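Local structure of cell division control protein 53 (3O2P) at residues L38-T41 with T42-E46; E25-I28 with V29-M32; L16-E19 with R20-L24. The protein serves as the cullin scaffold of SCF E3 ubiquitin ligases, which mark target proteins for proteasomal degradation, and is represented here by its C-terminal neddylation domain. All blocks are in the same frame, centred on the assembly; numbering follows the deposited sequence.

All three contacts are local, between side chains three to five residues apart. Contacts 3 and 2 adjoin on helix 8-35, their centres 13 Å apart, while contact 1 lies where strand 37-39 gives way to helix 40-51. Contacts 1 and 2 are partly buried and touch each other: Leu-38 and Leu-43 pack on Ile-31, and Leu-38 also meets Met-32. Contact 3 is a surface contact, about 8 Å from contact 1 between nearest atoms. Chemistry follows place: apolar packing dominates the buried side of contact 2, contact 1 adds a histidine ring with polar partners beyond its segments, and contact 3 relies on an amide, a guanidinium group and water.

Contact 1. Residues L38-T41 with T42-E46; sequences LPHT and TLVNE
One face of the His-40 imidazole is covered by a methyl of Val-44: CG2 stands 3.5 Å above the ring plane, offset toward the rim, and lies 3.8 Å from the ring centroid, a CH-pi contact. Its closest ring atoms are CE1 and NE2. The ring swings anti to the backbone N (chi1 162°), and the valine branch it meets, CG2, is the one beside its own N. Both ring nitrogens have hydrogen-bond partners: ND1 pairs with Tyr-84 OH of strand 83-86, and NE2 with the backbone of another protein chain. Replacing the ring by an alanine side chain is likely to leave the Tyr-84 hydroxyl and the backbone of the other protein chain without their mate, and to take away the face that covers the Val-44 methyl. The order of helices and strands is that of a winged-helix domain, and this is where its first strand passes directly into the second helix. Pro-39 occupies the N-cap position, and its carbonyl O accepts Leu-43 N at 3.1 Å. Val-44 N to His-40 O (3.0 Å) and Asn-45 N to Thr-41 O continue the first turn. On the more exposed side, Pro-39 and Thr-42 lie side by side, with Pro-39 CG 3.6 Å from Thr-42 OG1; on the buried side, Leu-38 crosses Leu-43 at about a right angle, CD2 reaching to 4.2 Å from Leu-43 CB. Asn-45 folds back along the helix (chi1 -77°), its ND2 4.0 Å from the Thr-41 CG2 methyl.

Contact 2. Residues E25-I28 with V29-M32; sequences EACI and VRIM
Four successive i to i+4 backbone hydrogen bonds, from Val-29 N to Glu-25 O at 3.1 Å through Met-32 N to Ile-28 O at 2.9 Å, show regular alpha-helix across the whole of 25-32. On one flank the Arg-30 side chain runs back toward the preceding turn. A bend at chi3 (-60°) lays its guanidinium group flat over the backbone, with Cys-27 CA 3.6 Å above the guanidinium plane and toward its rim. NH2 comes within 4.0 Å of Ala-26 CB; this is van der Waals contact with main chain and methyl. The buried flank is apolar. Cys-27 SG, anti to the backbone N, meets the end of Ile-31 at CD1 (4.1 Å), and the Ile-28 CG2 branch faces Met-32 CG at 4.3 Å. Apart from this flank, the partly exposed Val-29 packs close to the main chain, its CG2 lying 3.1 Å from Glu-25 O because that branch turns beside the backbone N. In the winged-helix fold this part of helix 8-35 packs against several elements: Ile-28 on helix 59-71, Ile-31 on helix 40-51, Val-29 and Met-32 on Tyr-86 of strand 83-86, while Glu-25 forms a salt bridge with Lys-72. Lys-33, which follows Met-32 directly, is the probable NEDD8 attachment site by similarity, and is unmodified here. The chemistry implies a division of labour: the backbone N-H and C=O groups pair along the helix, while the apolar side chains of Cys-27, Ile-28, Ile-31 and Met-32 pack on neighbouring elements.

Contact 3. Residues L16-E19 with R20-L24; sequences LNTE and RQIFL
Asn-17 and Arg-20 make the tight side of this contact, with Asn-17 OD1 accepting Arg-20 NH2 at 2.6 Å (N-H...O 153°). The amide and guanidinium planes stand 67° apart. OD1 lies at the edge of the guanidinium group, near its plane, while NH2 stands above the amide's own carbonyl plane. Arg-20 gets there by bending at chi3 (-75°), which carries the guanidinium group back past Leu-16 O. Next to this bond is a water, 2.5 Å from Gln-21 OE1 and 3.3 Å from Asn-17 OD1. Gln-21 is close-packed as well, its CG only 3.1 Å from Asn-17 O. This stretch belongs to helix 8-35, the long first helix of the winged-helix domain, and here the helix borders helix 59-71: Gln-21 NE2 bonds to Met-61 O, and Arg-20 packs on Met-61. Where the helix is at least partly open to solvent, Thr-18 CG2 and Ile-22 CD1 still meet closely, at 3.7 Å, side by side and pointing the same way. Looser is Leu-16, exposed, whose CD2 comes only to 4.2 Å from Arg-20 NH1.

Contact 1. Residues L38-T41 with T42-E46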
loop_
_atom_site.group_PDB
_atom_site.type_symbol
_atom_site.label_atom_id
_atom_site.label_comp_id
_atom_site.label_asym_id
_atom_site.label_seq_id
_atom_site.Cartn_x
_atom_site.Cartn_y
_atom_site.Cartn_z
ATOM N N LEU B 38 -0.687 15.792 15.489
ATOM C CA LEU B 38 -0.312 15.184 16.752
ATOM C C LEU B 38 0.537 13.936 16.559
ATOM O O LEU B 38 0.258 13.104 15.686
ATOM C CB LEU B 38 -1.584 14.834 17.524
ATOM C CG LEU B 38 -1.763 15.222 18.985
ATOM C CD1 LEU B 38 -1.341 16.661 19.236
ATOM C CD2 LEU B 38 -3.208 15.002 19.397
ATOM N N PRO B 39 1.571 13.790 17.388
ATOM C CA PRO B 39 2.349 12.546 17.378
ATOM C C PRO B 39 1.470 11.396 17.855
ATOM O O PRO B 39 0.597 11.625 18.685
ATOM C CB PRO B 39 3.464 12.815 18.397
ATOM C CG PRO B 39 3.466 14.318 18.600
ATOM C CD PRO B 39 2.049 14.745 18.401
ATOM N N HIS B 40 1.697 10.192 17.333
ATOM C CA HIS B 40 0.899 9.019 17.680
ATOM C C HIS B 40 0.810 8.825 19.177
ATOM O O HIS B 40 -0.275 8.649 19.738
ATOM C CB HIS B 40 1.504 7.768 17.045
ATOM C CG HIS B 40 1.035 6.490 17.661
ATOM N ND1 HIS B 40 -0.049 5.787 17.181
ATOM C CD2 HIS B 40 1.502 5.791 18.725
ATOM C CE1 HIS B 40 -0.224 4.701 17.916
ATOM N NE2 HIS B 40 0.707 4.676 18.853
ATOM N N THR B 41 1.967 8.846 19.821
ATOM C CA THR B 41 2.036 8.682 21.254
ATOM C C THR B 41 1.124 9.668 21.989
ATOM O O THR B 41 0.368 9.286 22.890
ATOM C CB THR B 41 3.489 8.827 21.733
ATOM O OG1 THR B 41 4.046 7.520 21.931
ATOM C CG2 THR B 41 3.563 9.629 23.029
ATOM N N THR B 42 1.186 10.938 21.605
ATOM C CA THR B 42 0.397 11.947 22.304
ATOM C C THR B 42 -1.107 11.755 22.090
ATOM O O THR B 42 -1.886 11.974 23.004
ATOM C CB THR B 42 0.799 13.371 21.899
ATOM O OG1 THR B 42 2.227 13.488 21.924
ATOM C CG2 THR B 42 0.180 14.384 22.853
ATOM N N LEU B 43 -1.514 11.347 20.888
ATOM C CA LEU B 43 -2.936 11.134 20.610
ATOM C C LEU B 43 -3.476 9.986 21.449
ATOM O O LEU B 43 -4.525 10.109 22.069
ATOM C CB LEU B 43 -3.173 10.834 19.131
ATOM C CG LEU B 43 -4.601 10.406 18.753
ATOM C CD1 LEU B 43 -5.626 11.466 19.203
ATOM C CD2 LEU B 43 -4.722 10.142 17.246
ATOM N N VAL B 44 -2.747 8.871 21.459
ATOM C CA VAL B 44 -3.189 7.684 22.171
ATOM C C VAL B 44 -3.332 7.996 23.656
ATOM O O VAL B 44 -4.340 7.667 24.262
ATOM C CB VAL B 44 -2.214 6.504 21.989
ATOM C CG1 VAL B 44 -2.558 5.384 22.972
ATOM C CG2 VAL B 44 -2.242 5.999 20.540
ATOM N N ASN B 45 -2.321 8.644 24.228
ATOM C CA ASN B 45 -2.369 9.045 25.629
ATOM C C ASN B 45 -3.535 9.973 25.928
ATOM O O ASN B 45 -4.261 9.787 26.894
ATOM C CB ASN B 45 -1.044 9.686 26.053
ATOM C CG ASN B 45 0.030 8.653 26.283
ATOM O OD1 ASN B 45 -0.284 7.483 26.476
ATOM N ND2 ASN B 45 1.297 9.066 26.253
ATOM N N GLU B 46 -3.720 10.974 25.085
ATOM C CA GLU B 46 -4.807 11.912 25.293
ATOM C C GLU B 46 -6.151 11.195 25.207
ATOM O O GLU B 46 -7.031 11.395 26.056
ATOM C CB GLU B 46 -4.723 13.078 24.296
ATOM C CG GLU B 46 -5.681 14.228 24.620
ATOM C CD GLU B 46 -5.511 14.756 26.045
ATOM O OE1 GLU B 46 -4.393 14.665 26.604
ATOM O OE2 GLU B 46 -6.499 15.272 26.607
#

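Contact 2. Residues E25-I28 with V29-M32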
loop_
_atom_site.group_PDB
_atom_site.type_symbol
_atom_site.label_atom_id
_atom_site.label_comp_id
_atom_site.label_asym_id
_atom_site.label_seq_id
_atom_site.Cartn_x
_atom_site.Cartn_y
_atom_site.Cartn_z
ATOM N N GLU B 25 -13.826 6.617 18.610
ATOM C CA GLU B 25 -13.731 7.327 17.343
ATOM C C GLU B 25 -14.131 8.789 17.480
ATOM O O GLU B 25 -13.459 9.661 16.931
ATOM C CB GLU B 25 -14.545 6.637 16.241
ATOM C CG GLU B 25 -13.855 5.389 15.692
ATOM C CD GLU B 25 -14.629 4.754 14.544
ATOM O OE1 GLU B 25 -15.191 5.504 13.713
ATOM O OE2 GLU B 25 -14.676 3.506 14.483
ATOM N N ALA B 26 -15.219 9.058 18.199
ATOM C CA ALA B 26 -15.656 10.447 18.398
ATOM C C ALA B 26 -14.672 11.192 19.292
ATOM O O ALA B 26 -14.382 12.370 19.069
ATOM C CB ALA B 26 -17.029 10.495 18.995
ATOM N N CYS B 27 -14.156 10.508 20.309
ATOM C CA CYS B 27 -13.149 11.117 21.165
ATOM C C CYS B 27 -11.938 11.561 20.332
ATOM O O CYS B 27 -11.481 12.690 20.440
ATOM C CB CYS B 27 -12.718 10.138 22.255
ATOM S SG CYS B 27 -11.567 10.829 23.449
ATOM N N ILE B 28 -11.441 10.673 19.478
ATOM C CA ILE B 28 -10.258 10.967 18.683
ATOM C C ILE B 28 -10.495 12.150 17.734
ATOM O O ILE B 28 -9.637 13.028 17.594
ATOM C CB ILE B 28 -9.798 9.720 17.901
ATOM C CG1 ILE B 28 -9.198 8.686 18.857
ATOM C CG2 ILE B 28 -8.781 10.080 16.838
ATOM C CD1 ILE B 28 -8.942 7.360 18.216
ATOM N N VAL B 29 -11.658 12.166 17.086
ATOM C CA VAL B 29 -12.004 13.250 16.156
ATOM C C VAL B 29 -12.062 14.605 16.877
ATOM O O VAL B 29 -11.623 15.623 16.341
ATOM C CB VAL B 29 -13.350 12.997 15.465
ATOM C CG1 VAL B 29 -13.745 14.207 14.631
ATOM C CG2 VAL B 29 -13.269 11.759 14.593
ATOM N N ARG B 30 -12.608 14.595 18.092
ATOM C CA ARG B 30 -12.660 15.769 18.960
ATOM C C ARG B 30 -11.248 16.310 19.219
ATOM O O ARG B 30 -10.963 17.486 18.992
ATOM C CB ARG B 30 -13.319 15.387 20.286
ATOM C CG ARG B 30 -14.234 16.442 20.890
ATOM C CD ARG B 30 -14.902 15.926 22.168
ATOM N NE ARG B 30 -15.707 14.731 21.919
ATOM C CZ ARG B 30 -15.660 13.616 22.646
ATOM N NH1 ARG B 30 -14.841 13.526 23.686
ATOM N NH2 ARG B 30 -16.438 12.587 22.330
ATOM N N ILE B 31 -10.362 15.446 19.694
ATOM C CA ILE B 31 -8.983 15.847 19.953
ATOM C C ILE B 31 -8.308 16.416 18.695
ATOM O O ILE B 31 -7.775 17.528 18.706
ATOM C CB ILE B 31 -8.160 14.660 20.484
ATOM C CG1 ILE B 31 -8.683 14.229 21.862
ATOM C CG2 ILE B 31 -6.684 15.009 20.528
ATOM C CD1 ILE B 31 -8.206 12.843 22.312
ATOM N N MET B 32 -8.342 15.649 17.610
ATOM C CA MET B 32 -7.655 16.042 16.384
ATOM C C MET B 32 -8.254 17.287 15.743
ATOM O O MET B 32 -7.551 18.067 15.116
ATOM C CB MET B 32 -7.627 14.884 15.385
ATOM C CG MET B 32 -6.772 13.726 15.848
ATOM S SD MET B 32 -5.079 14.232 16.225
ATOM C CE MET B 32 -4.553 14.847 14.623
#

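Contact 3. Residues L16-E19 with R20-L24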
loop_
_atom_site.group_PDB
_atom_site.type_symbol
_atom_site.label_atom_id
_atom_site.label_comp_id
_atom_site.label_asym_id
_atom_site.label_seq_id
_atom_site.Cartn_x
_atom_site.Cartn_y
_atom_site.Cartn_z
ATOM N N LEU B 16 -20.636 -4.883 22.604
ATOM C CA LEU B 16 -19.682 -4.251 23.516
ATOM C C LEU B 16 -18.552 -3.522 22.798
ATOM O O LEU B 16 -18.271 -2.362 23.088
ATOM C CB LEU B 16 -19.084 -5.277 24.476
ATOM C CG LEU B 16 -19.869 -5.527 25.759
ATOM C CD1 LEU B 16 -19.524 -6.887 26.354
ATOM C CD2 LEU B 16 -19.599 -4.401 26.746
ATOM N N ASN B 17 -17.902 -4.216 21.869
ATOM C CA ASN B 17 -16.799 -3.624 21.114
ATOM C C ASN B 17 -17.228 -2.430 20.279
ATOM O O ASN B 17 -16.566 -1.385 20.288
ATOM C CB ASN B 17 -16.114 -4.655 20.215
ATOM C CG ASN B 17 -15.232 -5.602 20.992
ATOM O OD1 ASN B 17 -14.487 -5.188 21.879
ATOM N ND2 ASN B 17 -15.314 -6.886 20.667
ATOM N N THR B 18 -18.338 -2.592 19.569
ATOM C CA THR B 18 -18.879 -1.534 18.727
ATOM C C THR B 18 -19.147 -0.242 19.508
ATOM O O THR B 18 -18.856 0.854 19.022
ATOM C CB THR B 18 -20.160 -2.011 18.007
ATOM O OG1 THR B 18 -19.808 -2.947 16.977
ATOM C CG2 THR B 18 -20.888 -0.843 17.373
ATOM N N GLU B 19 -19.677 -0.372 20.723
ATOM C CA GLU B 19 -19.968 0.791 21.556
ATOM C C GLU B 19 -18.702 1.451 22.083
ATOM O O GLU B 19 -18.641 2.676 22.195
ATOM C CB GLU B 19 -20.880 0.412 22.715
ATOM C CG GLU B 19 -22.296 0.082 22.285
ATOM C CD GLU B 19 -23.136 -0.489 23.423
ATOM O OE1 GLU B 19 -22.639 -0.536 24.579
ATOM O OE2 GLU B 19 -24.293 -0.892 23.153
ATOM N N ARG B 20 -17.699 0.647 22.426
ATOM C CA ARG B 20 -16.399 1.202 22.779
ATOM C C ARG B 20 -15.804 1.956 21.588
ATOM O O ARG B 20 -15.396 3.113 21.715
ATOM C CB ARG B 20 -15.439 0.103 23.258
ATOM C CG ARG B 20 -15.822 -0.490 24.621
ATOM C CD ARG B 20 -14.712 -1.346 25.231
ATOM N NE ARG B 20 -14.591 -2.651 24.590
ATOM C CZ ARG B 20 -14.976 -3.800 25.142
ATOM N NH1 ARG B 20 -15.494 -3.816 26.366
ATOM N NH2 ARG B 20 -14.829 -4.937 24.474
ATOM N N GLN B 21 -15.771 1.295 20.432
ATOM C CA GLN B 21 -15.145 1.857 19.238
ATOM C C GLN B 21 -15.816 3.141 18.784
ATOM O O GLN B 21 -15.143 4.123 18.476
ATOM C CB GLN B 21 -15.125 0.824 18.113
ATOM C CG GLN B 21 -14.224 -0.370 18.457
ATOM C CD GLN B 21 -12.853 0.082 18.916
ATOM O OE1 GLN B 21 -12.436 -0.166 20.056
ATOM N NE2 GLN B 21 -12.154 0.778 18.038
ATOM N N ILE B 22 -17.144 3.141 18.761
ATOM C CA ILE B 22 -17.884 4.338 18.409
ATOM C C ILE B 22 -17.550 5.482 19.367
ATOM O O ILE B 22 -17.441 6.634 18.954
ATOM C CB ILE B 22 -19.398 4.085 18.398
ATOM C CG1 ILE B 22 -19.800 3.405 17.085
ATOM C CG2 ILE B 22 -20.159 5.399 18.583
ATOM C CD1 ILE B 22 -21.212 2.826 17.104
ATOM N N PHE B 23 -17.385 5.170 20.648
ATOM C CA PHE B 23 -17.033 6.219 21.595
ATOM C C PHE B 23 -15.621 6.746 21.335
ATOM O O PHE B 23 -15.403 7.958 21.316
ATOM C CB PHE B 23 -17.175 5.746 23.047
ATOM C CG PHE B 23 -16.631 6.723 24.044
ATOM C CD1 PHE B 23 -17.411 7.766 24.516
ATOM C CD2 PHE B 23 -15.324 6.615 24.483
ATOM C CE1 PHE B 23 -16.894 8.680 25.430
ATOM C CE2 PHE B 23 -14.798 7.523 25.388
ATOM C CZ PHE B 23 -15.581 8.560 25.863
ATOM N N LEU B 24 -14.668 5.839 21.121
ATOM C CA LEU B 24 -13.277 6.236 20.947
ATOM C C LEU B 24 -13.061 6.978 19.636
ATOM O O LEU B 24 -12.208 7.857 19.552
ATOM C CB LEU B 24 -12.338 5.031 21.011
ATOM C CG LEU B 24 -12.211 4.323 22.352
ATOM C CD1 LEU B 24 -11.478 2.989 22.195
ATOM C CD2 LEU B 24 -11.517 5.232 23.355
HETATM O O HOH W 1 -13.373 -2.175 21.188
#